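Local coordinates for putative 2OG-Fe(II) oxygenase family protein (Caulobacter crescentus CB15, PDB 3OOX) that probably acts as an iron(II)- and 2-oxoglutarate-dependent oxygenase, perhaps one that releases ethene from 2-oxoglutarate and oxidises L-arginine, at residues D233-E236 and R237-N240; E300-Q303 and Q304-E308; S132-Y135 and N136-G140. All blocks are in the same frame, centred on the assembly; numbering follows the deposited sequence. Where two conformers were deposited one is given.

Following the chain from its N terminus, contact 3 (132-140) comes first, then contact 1 (233-240) and contact 2 (300-308); they run in series, neither nesting nor crossing, and each is a local turn-to-turn contact that closes no long loop. Contact 3 lies within the long helix 127-152, packed on strands 170-176 and 262-269 of the main sheet and on helix 45-59, about 23 Å from contact 1 and about 25 Å from contact 2, centre to centre. Contact 1 spans the short helix 233-238 and its C-terminal end. The C-terminal helix of contact 2 packs against it: Arg-305 NE bridges Asp-233 OD2 at 2.9 Å, and Phe-301 rests on Met-234 and Arg-237.

Contact 1. Residues D233-E236 and R237-N240; sequences DMLE and RLTN. With EDO (1,2-ethanediol), chain G.
Backbone bonds between Asp-233 and Arg-237 and between Met-234 and Leu-238 build the short helix 233-238, the first joining Arg-237 N to Asp-233 O at 2.9 Å. At the C-terminal end Thr-239 N reaches Leu-235 O (3.1 Å). Thr-239 OG1 lies between its own backbone N and carbonyl carbon (chi1 64°), which brings it to 3.1 Å from both Leu-235 O and Glu-236 O; OG1 itself accepts from Leu-243 N. Asn-240, with positive phi, is the C' residue of a Schellman motif: Asn-241 N bonds to Glu-236 O and Asn-240 N to Arg-237 O. Apolar contact is slight: Leu-235 CD1 meets Thr-239 CG2 at 4.0 Å. The extended chain of Arg-237 runs out past Phe-301 and grips an ethanediol with two nearly straight bonds, NH1 to O2 (2.9 Å) and NH2 to O1 (2.8 Å, 170°). Shortening Arg-237 to an alanine is likely to cost the diol both bonds and to bare Phe-301 CE1, where Arg-237 CD packs. The paired N-H groups thus hold a diol, probably from the crystallisation liquor, at the guanidinium edge, whereas backbone bonds and the Thr-239 hydroxyl, its one proton with two carbonyl oxygens within reach, close the helix end.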
ATOM      1  N   ASP A 233       6.008  -3.954  -7.399  1.00 16.43           N
ATOM      2  CA  ASP A 233       7.056  -4.484  -8.230  1.00 15.34           C
ATOM      3  C   ASP A 233       7.385  -5.951  -7.900  1.00 16.45           C
ATOM      4  O   ASP A 233       7.792  -6.666  -8.827  1.00 17.07           O
ATOM      5  CB  ASP A 233       8.339  -3.673  -8.077  1.00 15.58           C
ATOM      6  CG  ASP A 233       8.246  -2.288  -8.675  1.00 20.49           C
ATOM      7  OD1 ASP A 233       7.276  -1.974  -9.408  1.00 20.42           O
ATOM      8  OD2 ASP A 233       9.166  -1.502  -8.399  1.00 23.34           O
HETATM    9  N   MSE A 234       7.279  -6.389  -6.647  1.00 16.57           N
HETATM   10  CA  MSE A 234       7.595  -7.789  -6.316  0.75 17.88           C
HETATM   11  C   MSE A 234       6.675  -8.738  -7.070  1.00 17.80           C
HETATM   12  O   MSE A 234       7.123  -9.768  -7.595  1.00 19.10           O
HETATM   13  CB  MSE A 234       7.467  -8.058  -4.808  0.75 18.42           C
HETATM   14  CG  MSE A 234       8.562  -7.489  -3.959  0.75 17.79           C
HETATM   15 SE   MSE A 234       8.177  -7.671  -2.052  0.56 11.57          SE
HETATM   16  CE  MSE A 234       9.764  -6.871  -1.332  0.75 14.66           C
ATOM     17  N   LEU A 235       5.379  -8.414  -7.131  1.00 16.94           N
ATOM     18  CA  LEU A 235       4.420  -9.286  -7.780  1.00 17.07           C
ATOM     19  C   LEU A 235       4.544  -9.151  -9.289  1.00 16.68           C
ATOM     20  O   LEU A 235       4.407 -10.142 -10.034  1.00 17.05           O
ATOM     21  CB  LEU A 235       3.017  -8.951  -7.286  1.00 16.45           C
ATOM     22  CG  LEU A 235       1.847  -9.752  -7.826  1.00 17.06           C
ATOM     23  CD1 LEU A 235       2.073 -11.266  -7.704  1.00 19.38           C
ATOM     24  CD2 LEU A 235       0.539  -9.373  -7.102  1.00 19.13           C
ATOM     25  N   GLU A 236       4.809  -7.934  -9.780  1.00 16.74           N
ATOM     26  CA  GLU A 236       5.095  -7.737 -11.205  1.00 18.16           C
ATOM     27  C   GLU A 236       6.240  -8.658 -11.627  1.00 18.81           C
ATOM     28  O   GLU A 236       6.130  -9.360 -12.663  1.00 19.60           O
ATOM     29  CB  GLU A 236       5.433  -6.265 -11.509  1.00 18.19           C
ATOM     30  CG  GLU A 236       5.802  -5.996 -12.968  1.00 19.13           C
ATOM     31  CD  GLU A 236       6.221  -4.562 -13.184  1.00 20.12           C
ATOM     32  OE1 GLU A 236       7.257  -4.173 -12.619  1.00 22.09           O
ATOM     33  OE2 GLU A 236       5.492  -3.849 -13.891  1.00 21.94           O
ATOM     34  N   ARG A 237       7.307  -8.708 -10.826  1.00 19.39           N
ATOM     35  CA  ARG A 237       8.470  -9.523 -11.188  1.00 19.65           C
ATOM     36  C   ARG A 237       8.133 -11.017 -11.156  1.00 19.01           C
ATOM     37  O   ARG A 237       8.483 -11.764 -12.095  1.00 20.86           O
ATOM     38  CB  ARG A 237       9.647  -9.205 -10.281  1.00 20.26           C
ATOM     39  CG  ARG A 237      10.856 -10.101 -10.504  1.00 19.83           C
ATOM     40  CD  ARG A 237      12.103  -9.529  -9.893  1.00 21.12           C
ATOM     41  NE  ARG A 237      13.202 -10.489 -10.028  1.00 21.41           N
ATOM     42  CZ  ARG A 237      14.486 -10.179 -10.112  1.00 22.34           C
ATOM     43  NH1 ARG A 237      14.906  -8.909 -10.109  1.00 21.29           N
ATOM     44  NH2 ARG A 237      15.398 -11.164 -10.209  1.00 23.53           N
ATOM     45  N   LEU A 238       7.414 -11.443 -10.120  1.00 17.75           N
ATOM     46  CA  LEU A 238       7.014 -12.850 -10.021  1.00 17.42           C
ATOM     47  C   LEU A 238       6.243 -13.311 -11.253  1.00 19.94           C
ATOM     48  O   LEU A 238       6.442 -14.439 -11.722  1.00 19.50           O
ATOM     49  CB  LEU A 238       6.199 -13.069  -8.752  1.00 18.69           C
ATOM     50  CG  LEU A 238       5.638 -14.482  -8.538  1.00 18.73           C
ATOM     51  CD1 LEU A 238       6.783 -15.491  -8.349  1.00 20.33           C
ATOM     52  CD2 LEU A 238       4.675 -14.499  -7.331  1.00 19.67           C
ATOM     53  N   THR A 239       5.369 -12.456 -11.783  1.00 19.60           N
ATOM     54  CA  THR A 239       4.494 -12.794 -12.924  1.00 19.71           C
ATOM     55  C   THR A 239       5.099 -12.481 -14.288  1.00 19.50           C
ATOM     56  O   THR A 239       4.365 -12.447 -15.288  1.00 20.34           O
ATOM     57  CB  THR A 239       3.127 -12.070 -12.807  1.00 19.72           C
ATOM     58  OG1 THR A 239       3.337 -10.648 -12.898  1.00 20.57           O
ATOM     59  CG2 THR A 239       2.409 -12.417 -11.493  1.00 21.84           C
ATOM     60  N   ASN A 240       6.405 -12.254 -14.338  1.00 19.70           N
ATOM     61  CA  ASN A 240       7.073 -11.913 -15.608  1.00 20.59           C
ATOM     62  C   ASN A 240       6.355 -10.766 -16.304  1.00 21.56           C
ATOM     63  O   ASN A 240       6.207 -10.722 -17.546  1.00 22.57           O
ATOM     64  CB  ASN A 240       7.125 -13.115 -16.547  1.00 21.32           C
ATOM     65  CG  ASN A 240       8.263 -13.020 -17.538  1.00 22.70           C
ATOM     66  OD1 ASN A 240       9.320 -12.428 -17.244  1.00 21.84           O
ATOM     67  ND2 ASN A 240       8.083 -13.644 -18.707  1.00 23.82           N
TER
HETATM   68  C1  EDO G 322      19.060  -9.775 -10.807  1.00 43.52           C
HETATM   69  O1  EDO G 322      18.109 -10.808 -10.517  1.00 38.48           O
HETATM   70  C2  EDO G 322      18.351  -8.441 -11.015  1.00 47.94           C
HETATM   71  O2  EDO G 322      17.645  -8.040  -9.833  1.00 34.19           O

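Contact 2. Residues E300-Q303 and Q304-E308; sequences EFLQ and QRLRE. With EDO (1,2-ethanediol), chain G.
Phe-301 and Arg-305 pack side by side one turn apart on the C-terminal alpha-helix 298-309, whose i to i+4 ladder here runs from Glu-300 O to Gln-304 N through Gln-303 O to Arg-307 N; the bond from Arg-305 N to Phe-301 O is 2.8 Å long and fairly straight (165°). The main side-chain contact is a CH-pi one: Arg-305 CG sits over one face of the Phe-301 ring, 3.9 Å from its centroid and toward the rim at CE2. Phe-301 reaches this place because its CG is anti to the backbone N (chi1 -178°), and the ring and guanidinium planes stand 55° apart. Phe-301 also touches Ile-296 of strand 296-297. The apolar pair Leu-302 and Leu-306 lie side by side, CG to CD1 at 4.2 Å, and both lean on Ile-194.

The polar ends are linked in a chain. Arg-305 bends at chi2 and chi3, which brings NH1 to Glu-308 OE1 at 2.8 Å as a salt bridge in the guanidinium plane; in the conformer given, two carboxylates, those of Glu-308 and Asp-233, share this cation. The other oxygen of Glu-308, OE2, accepts from Gln-304 NE2 above the carboxylate plane. Gln-304 OE1 in turn receives a hydrogen bond from the ethanediol O2 (2.7 Å), so both ends of the amide are engaged. Arg-307 folds back along the helix, laying one face of its guanidinium over Gln-304 CA and the carbonyl oxygen of Gln-303. At its edge lies a water that donates to Glu-300 O at 2.7 Å and weakly accepts from Arg-307 NH2 at 3.3 Å.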
ATOM      1  N   GLU A 300      16.252  -9.293  -0.709  1.00 19.10           N
ATOM      2  CA  GLU A 300      17.304  -8.873  -1.643  0.50 19.35           C
ATOM      3  C   GLU A 300      16.744  -7.838  -2.631  1.00 20.60           C
ATOM      4  O   GLU A 300      17.392  -6.849  -2.960  1.00 22.60           O
ATOM      5  CB  GLU A 300      17.877 -10.095  -2.414  0.50 20.61           C
ATOM      6  CG  GLU A 300      18.845 -11.016  -1.598  0.50 23.02           C
ATOM      7  CD  GLU A 300      19.081 -12.459  -2.160  0.50 28.68           C
ATOM      8  OE1 GLU A 300      18.607 -12.868  -3.258  0.50 20.18           O
ATOM      9  OE2 GLU A 300      19.810 -13.217  -1.463  0.50 38.36           O
ATOM     10  N   PHE A 301      15.556  -8.133  -3.131  1.00 19.22           N
ATOM     11  CA  PHE A 301      14.867  -7.258  -4.106  1.00 19.44           C
ATOM     12  C   PHE A 301      14.496  -5.929  -3.457  1.00 22.21           C
ATOM     13  O   PHE A 301      14.694  -4.873  -4.058  1.00 23.05           O
ATOM     14  CB  PHE A 301      13.632  -7.956  -4.629  1.00 19.44           C
ATOM     15  CG  PHE A 301      12.876  -7.178  -5.678  1.00 19.97           C
ATOM     16  CD1 PHE A 301      13.293  -7.162  -6.970  1.00 23.61           C
ATOM     17  CD2 PHE A 301      11.738  -6.459  -5.340  1.00 25.52           C
ATOM     18  CE1 PHE A 301      12.591  -6.476  -7.938  1.00 24.97           C
ATOM     19  CE2 PHE A 301      11.025  -5.762  -6.303  1.00 25.80           C
ATOM     20  CZ  PHE A 301      11.463  -5.774  -7.602  1.00 21.95           C
ATOM     21  N   LEU A 302      13.999  -6.001  -2.217  1.00 21.06           N
ATOM     22  CA  LEU A 302      13.682  -4.810  -1.448  1.00 24.30           C
ATOM     23  C   LEU A 302      14.901  -3.948  -1.308  1.00 24.16           C
ATOM     24  O   LEU A 302      14.849  -2.736  -1.583  1.00 26.10           O
ATOM     25  CB  LEU A 302      13.141  -5.190  -0.065  1.00 23.77           C
ATOM     26  CG  LEU A 302      12.609  -4.060   0.802  1.00 27.63           C
ATOM     27  CD1 LEU A 302      11.559  -3.222   0.068  1.00 25.00           C
ATOM     28  CD2 LEU A 302      12.056  -4.659   2.074  1.00 23.83           C
ATOM     29  N   GLN A 303      16.011  -4.535  -0.880  1.00 24.26           N
ATOM     30  CA  GLN A 303      17.218  -3.762  -0.686  1.00 25.31           C
ATOM     31  C   GLN A 303      17.692  -3.153  -2.002  1.00 28.33           C
ATOM     32  O   GLN A 303      18.133  -1.988  -2.022  1.00 29.55           O
ATOM     33  CB  GLN A 303      18.323  -4.612  -0.108  1.00 25.81           C
ATOM     34  CG  GLN A 303      18.114  -5.041   1.335  1.00 27.70           C
ATOM     35  CD  GLN A 303      19.282  -5.839   1.835  1.00 35.03           C
ATOM     36  OE1 GLN A 303      20.424  -5.371   1.792  1.00 46.19           O
ATOM     37  NE2 GLN A 303      19.025  -7.060   2.287  1.00 38.65           N
ATOM     38  N   GLN A 304      17.621  -3.928  -3.080  1.00 26.28           N
ATOM     39  CA  GLN A 304      18.024  -3.445  -4.411  1.00 26.88           C
ATOM     40  C   GLN A 304      17.150  -2.256  -4.843  1.00 27.72           C
ATOM     41  O   GLN A 304      17.673  -1.235  -5.277  1.00 29.74           O
ATOM     42  CB  GLN A 304      17.957  -4.582  -5.443  1.00 29.28           C
ATOM     43  CG  GLN A 304      18.288  -4.138  -6.884  1.00 32.95           C
ATOM     44  CD  GLN A 304      17.879  -5.150  -7.927  1.00 38.41           C
ATOM     45  OE1 GLN A 304      18.083  -6.350  -7.753  1.00 35.58           O
ATOM     46  NE2 GLN A 304      17.323  -4.665  -9.044  1.00 43.34           N
ATOM     47  N   ARG A 305      15.826  -2.364  -4.724  1.00 29.61           N
ATOM     48  CA  ARG A 305      14.952  -1.269  -5.174  0.50 29.01           C
ATOM     49  C   ARG A 305      15.177   0.004  -4.357  1.00 31.48           C
ATOM     50  O   ARG A 305      15.076   1.116  -4.911  1.00 32.76           O
ATOM     51  CB  ARG A 305      13.464  -1.655  -5.141  0.50 27.74           C
ATOM     52  CG  ARG A 305      13.035  -2.723  -6.156  0.50 26.60           C
ATOM     53  CD  ARG A 305      13.005  -2.241  -7.640  0.50 29.88           C
ATOM     54  NE  ARG A 305      11.984  -1.237  -7.956  0.50 26.73           N
ATOM     55  CZ  ARG A 305      12.251  -0.071  -8.542  0.50 32.75           C
ATOM     56  NH1 ARG A 305      13.500   0.237  -8.866  0.50 30.64           N
ATOM     57  NH2 ARG A 305      11.280   0.788  -8.816  0.50 32.67           N
ATOM     58  N   LEU A 306      15.464  -0.149  -3.068  1.00 32.09           N
ATOM     59  CA  LEU A 306      15.714   0.993  -2.207  1.00 33.97           C
ATOM     60  C   LEU A 306      17.034   1.651  -2.624  1.00 36.85           C
ATOM     61  O   LEU A 306      17.128   2.882  -2.612  1.00 39.97           O
ATOM     62  CB  LEU A 306      15.709   0.598  -0.723  1.00 33.66           C
ATOM     63  CG  LEU A 306      14.316   0.213  -0.169  1.00 34.10           C
ATOM     64  CD1 LEU A 306      14.453  -0.316   1.244  1.00 35.78           C
ATOM     65  CD2 LEU A 306      13.329   1.405  -0.234  1.00 32.40           C
ATOM     66  N   ARG A 307      18.029   0.844  -3.008  1.00 36.54           N
ATOM     67  CA  ARG A 307      19.307   1.391  -3.505  1.00 39.09           C
ATOM     68  C   ARG A 307      19.111   2.180  -4.806  1.00 42.88           C
ATOM     69  O   ARG A 307      19.770   3.213  -5.017  1.00 45.63           O
ATOM     70  CB  ARG A 307      20.342   0.276  -3.740  1.00 38.27           C
ATOM     71  CG  ARG A 307      21.007  -0.261  -2.476  1.00 43.25           C
ATOM     72  CD  ARG A 307      22.248  -1.115  -2.789  1.00 46.67           C
ATOM     73  NE  ARG A 307      22.004  -2.187  -3.765  1.00 48.05           N
ATOM     74  CZ  ARG A 307      21.611  -3.435  -3.476  1.00 51.69           C
ATOM     75  NH1 ARG A 307      21.365  -3.818  -2.221  1.00 46.72           N
ATOM     76  NH2 ARG A 307      21.439  -4.315  -4.465  1.00 49.56           N
ATOM     77  N   GLU A 308      18.224   1.681  -5.669  1.00 43.68           N
ATOM     78  CA  GLU A 308      17.943   2.276  -6.988  1.00 46.91           C
ATOM     79  C   GLU A 308      17.077   3.535  -6.894  1.00 51.03           C
ATOM     80  O   GLU A 308      17.310   4.511  -7.621  1.00 50.30           O
ATOM     81  CB  GLU A 308      17.242   1.265  -7.897  1.00 46.35           C
ATOM     82  CG  GLU A 308      18.095   0.067  -8.285  1.00 44.39           C
ATOM     83  CD  GLU A 308      17.313  -1.037  -8.995  1.00 44.84           C
ATOM     84  OE1 GLU A 308      16.061  -1.004  -8.988  1.00 52.74           O
ATOM     85  OE2 GLU A 308      17.954  -1.951  -9.557  1.00 47.87           O
TER
HETATM   86  C1  EDO G 322      19.060  -9.775 -10.807  1.00 43.52           C
HETATM   87  O1  EDO G 322      18.109 -10.808 -10.517  1.00 38.48           O
HETATM   88  C2  EDO G 322      18.351  -8.441 -11.015  1.00 47.94           C
HETATM   89  O2  EDO G 322      17.645  -8.040  -9.833  1.00 34.19           O
HETATM   90  O   HOH W   1      20.099  -7.007  -3.088  1.00 38.56           O

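Contact 3. Residues S132-Y135 and N136-G140; sequences SWLY and NSLDG
Ser-132 and Asn-136 are one turn apart in the long alpha-helix 127-152, which packs against the main beta-sheet of the double-stranded beta-helix (jelly-roll) fold of the 2-oxoglutarate oxygenases. Ser-132 O takes the backbone N of Asn-136 at 3.1 Å, in a bond close to straight (166°).

Trp-133 next accepts Ser-137 N on its carbonyl oxygen, at 2.8 Å. Its side chain lies along the helix so that the six-membered ring faces Ser-137: CB stands over that ring, 3.8 Å from its centroid and only 7° off the normal, a CH-pi contact. The indole reaches this position with CG anti to the backbone N (chi1 177°), while Ser-137 OG, in the conformer given, sits above the outer end of the ring, 3.7 Å from Trp-133 CH2. Arg-47 and Ile-48 of helix 45-59 also touch the indole.

Leu-134 bonds through O to Leu-138 N, and the two leucines run side by side, pointing the same way, with their CD1 atoms 3.8 Å apart. Both press on Leu-171 of strand 170-176, so this flank joins the helix to the sheet.

Tyr-135 heads into the buried side as well: its ring packs edge-to-face with Phe-267 and its hydroxyl hydrogen bonds with Ser-169 O, while Asp-139, one turn on, forms a salt bridge with Arg-103. The Tyr-135 carbonyl oxygen receives Asp-139 N at 2.9 Å, and Asp-139 CB comes to 3.3 Å from the same oxygen.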
ATOM      1  N   SER A 132      -2.818  -1.604  15.459  1.00 22.48           N
ATOM      2  CA  SER A 132      -2.422  -3.001  15.205  0.67 20.32           C
ATOM      3  C   SER A 132      -3.583  -3.779  14.601  1.00 21.98           C
ATOM      4  O   SER A 132      -3.384  -4.590  13.706  1.00 21.01           O
ATOM      5  CB  SER A 132      -1.901  -3.697  16.479  0.67 21.74           C
ATOM      6  OG  SER A 132      -0.691  -3.147  16.947  0.67 17.55           O
ATOM      7  N   TRP A 133      -4.812  -3.532  15.077  1.00 21.25           N
ATOM      8  CA  TRP A 133      -5.990  -4.181  14.493  1.00 21.80           C
ATOM      9  C   TRP A 133      -6.073  -3.876  12.990  1.00 23.80           C
ATOM     10  O   TRP A 133      -6.355  -4.751  12.178  1.00 21.60           O
ATOM     11  CB  TRP A 133      -7.287  -3.764  15.181  1.00 23.60           C
ATOM     12  CG  TRP A 133      -8.506  -4.372  14.527  1.00 23.68           C
ATOM     13  CD1 TRP A 133      -9.105  -5.581  14.862  1.00 25.68           C
ATOM     14  CD2 TRP A 133      -9.256  -3.865  13.403  1.00 23.74           C
ATOM     15  NE1 TRP A 133     -10.175  -5.823  14.036  1.00 27.36           N
ATOM     16  CE2 TRP A 133     -10.284  -4.809  13.120  1.00 28.90           C
ATOM     17  CE3 TRP A 133      -9.160  -2.718  12.602  1.00 22.16           C
ATOM     18  CZ2 TRP A 133     -11.206  -4.622  12.088  1.00 30.51           C
ATOM     19  CZ3 TRP A 133     -10.076  -2.549  11.566  1.00 26.10           C
ATOM     20  CH2 TRP A 133     -11.085  -3.497  11.322  1.00 34.04           C
ATOM     21  N   LEU A 134      -5.814  -2.622  12.630  1.00 21.36           N
ATOM     22  CA  LEU A 134      -5.935  -2.227  11.233  1.00 20.12           C
ATOM     23  C   LEU A 134      -4.869  -2.888  10.358  1.00 19.11           C
ATOM     24  O   LEU A 134      -5.160  -3.336   9.231  1.00 19.05           O
ATOM     25  CB  LEU A 134      -5.915  -0.696  11.095  1.00 20.18           C
ATOM     26  CG  LEU A 134      -6.164  -0.137   9.675  1.00 19.73           C
ATOM     27  CD1 LEU A 134      -7.505  -0.528   9.100  1.00 24.18           C
ATOM     28  CD2 LEU A 134      -6.012   1.398   9.633  1.00 21.93           C
ATOM     29  N   TYR A 135      -3.648  -2.960  10.880  1.00 19.03           N
ATOM     30  CA  TYR A 135      -2.522  -3.652  10.222  1.00 18.32           C
ATOM     31  C   TYR A 135      -2.935  -5.095   9.869  1.00 17.26           C
ATOM     32  O   TYR A 135      -2.863  -5.530   8.722  1.00 17.68           O
ATOM     33  CB  TYR A 135      -1.286  -3.647  11.134  1.00 17.03           C
ATOM     34  CG  TYR A 135      -0.037  -4.300  10.565  1.00 18.73           C
ATOM     35  CD1 TYR A 135       0.037  -5.681  10.392  1.00 17.87           C
ATOM     36  CD2 TYR A 135       1.048  -3.540  10.141  1.00 17.32           C
ATOM     37  CE1 TYR A 135       1.137  -6.280   9.882  1.00 17.67           C
ATOM     38  CE2 TYR A 135       2.200  -4.145   9.597  1.00 16.35           C
ATOM     39  CZ  TYR A 135       2.223  -5.536   9.464  1.00 16.15           C
ATOM     40  OH  TYR A 135       3.309  -6.139   8.901  1.00 16.62           O
ATOM     41  N   ASN A 136      -3.419  -5.792  10.885  1.00 18.43           N
ATOM     42  CA  ASN A 136      -3.747  -7.202  10.685  1.00 18.29           C
ATOM     43  C   ASN A 136      -5.010  -7.395   9.858  1.00 18.58           C
ATOM     44  O   ASN A 136      -5.114  -8.362   9.085  1.00 18.89           O
ATOM     45  CB  ASN A 136      -3.846  -7.894  12.056  1.00 18.89           C
ATOM     46  CG  ASN A 136      -2.484  -8.017  12.741  1.00 22.99           C
ATOM     47  OD1 ASN A 136      -2.318  -7.553  13.886  1.00 32.70           O
ATOM     48  ND2 ASN A 136      -1.510  -8.586  12.046  1.00 18.76           N
ATOM     49  N   SER A 137      -5.967  -6.480   9.973  1.00 18.48           N
ATOM     50  CA  SER A 137      -7.160  -6.525   9.155  0.50 18.47           C
ATOM     51  C   SER A 137      -6.870  -6.329   7.666  1.00 18.80           C
ATOM     52  O   SER A 137      -7.413  -7.021   6.816  1.00 19.70           O
ATOM     53  CB  SER A 137      -8.127  -5.455   9.634  0.50 20.56           C
ATOM     54  OG  SER A 137      -9.263  -5.444   8.825  0.50 22.23           O
ATOM     55  N   LEU A 138      -6.027  -5.343   7.363  1.00 17.82           N
ATOM     56  CA  LEU A 138      -5.665  -5.097   5.965  1.00 16.63           C
ATOM     57  C   LEU A 138      -4.760  -6.211   5.430  1.00 15.78           C
ATOM     58  O   LEU A 138      -4.846  -6.567   4.257  1.00 18.03           O
ATOM     59  CB  LEU A 138      -5.034  -3.720   5.826  1.00 16.75           C
ATOM     60  CG  LEU A 138      -6.033  -2.573   5.987  1.00 16.35           C
ATOM     61  CD1 LEU A 138      -5.303  -1.230   6.104  1.00 18.52           C
ATOM     62  CD2 LEU A 138      -7.045  -2.528   4.858  1.00 20.67           C
ATOM     63  N   ASP A 139      -3.884  -6.744   6.284  1.00 17.29           N
ATOM     64  CA  ASP A 139      -3.025  -7.880   5.894  1.00 17.59           C
ATOM     65  C   ASP A 139      -3.917  -9.075   5.541  1.00 17.11           C
ATOM     66  O   ASP A 139      -3.667  -9.783   4.552  1.00 17.40           O
ATOM     67  CB  ASP A 139      -2.036  -8.265   7.015  1.00 16.89           C
ATOM     68  CG  ASP A 139      -0.904  -9.122   6.522  1.00 15.39           C
ATOM     69  OD1 ASP A 139      -0.371  -8.857   5.424  1.00 18.05           O
ATOM     70  OD2 ASP A 139      -0.514 -10.069   7.253  1.00 20.75           O
ATOM     71  N   GLY A 140      -4.955  -9.275   6.351  1.00 17.59           N
ATOM     72  CA  GLY A 140      -5.918 -10.373   6.054  1.00 20.16           C
ATOM     73  C   GLY A 140      -6.692 -10.215   4.757  1.00 17.82           C
ATOM     74  O   GLY A 140      -6.857 -11.163   3.980  1.00 18.58           O
TER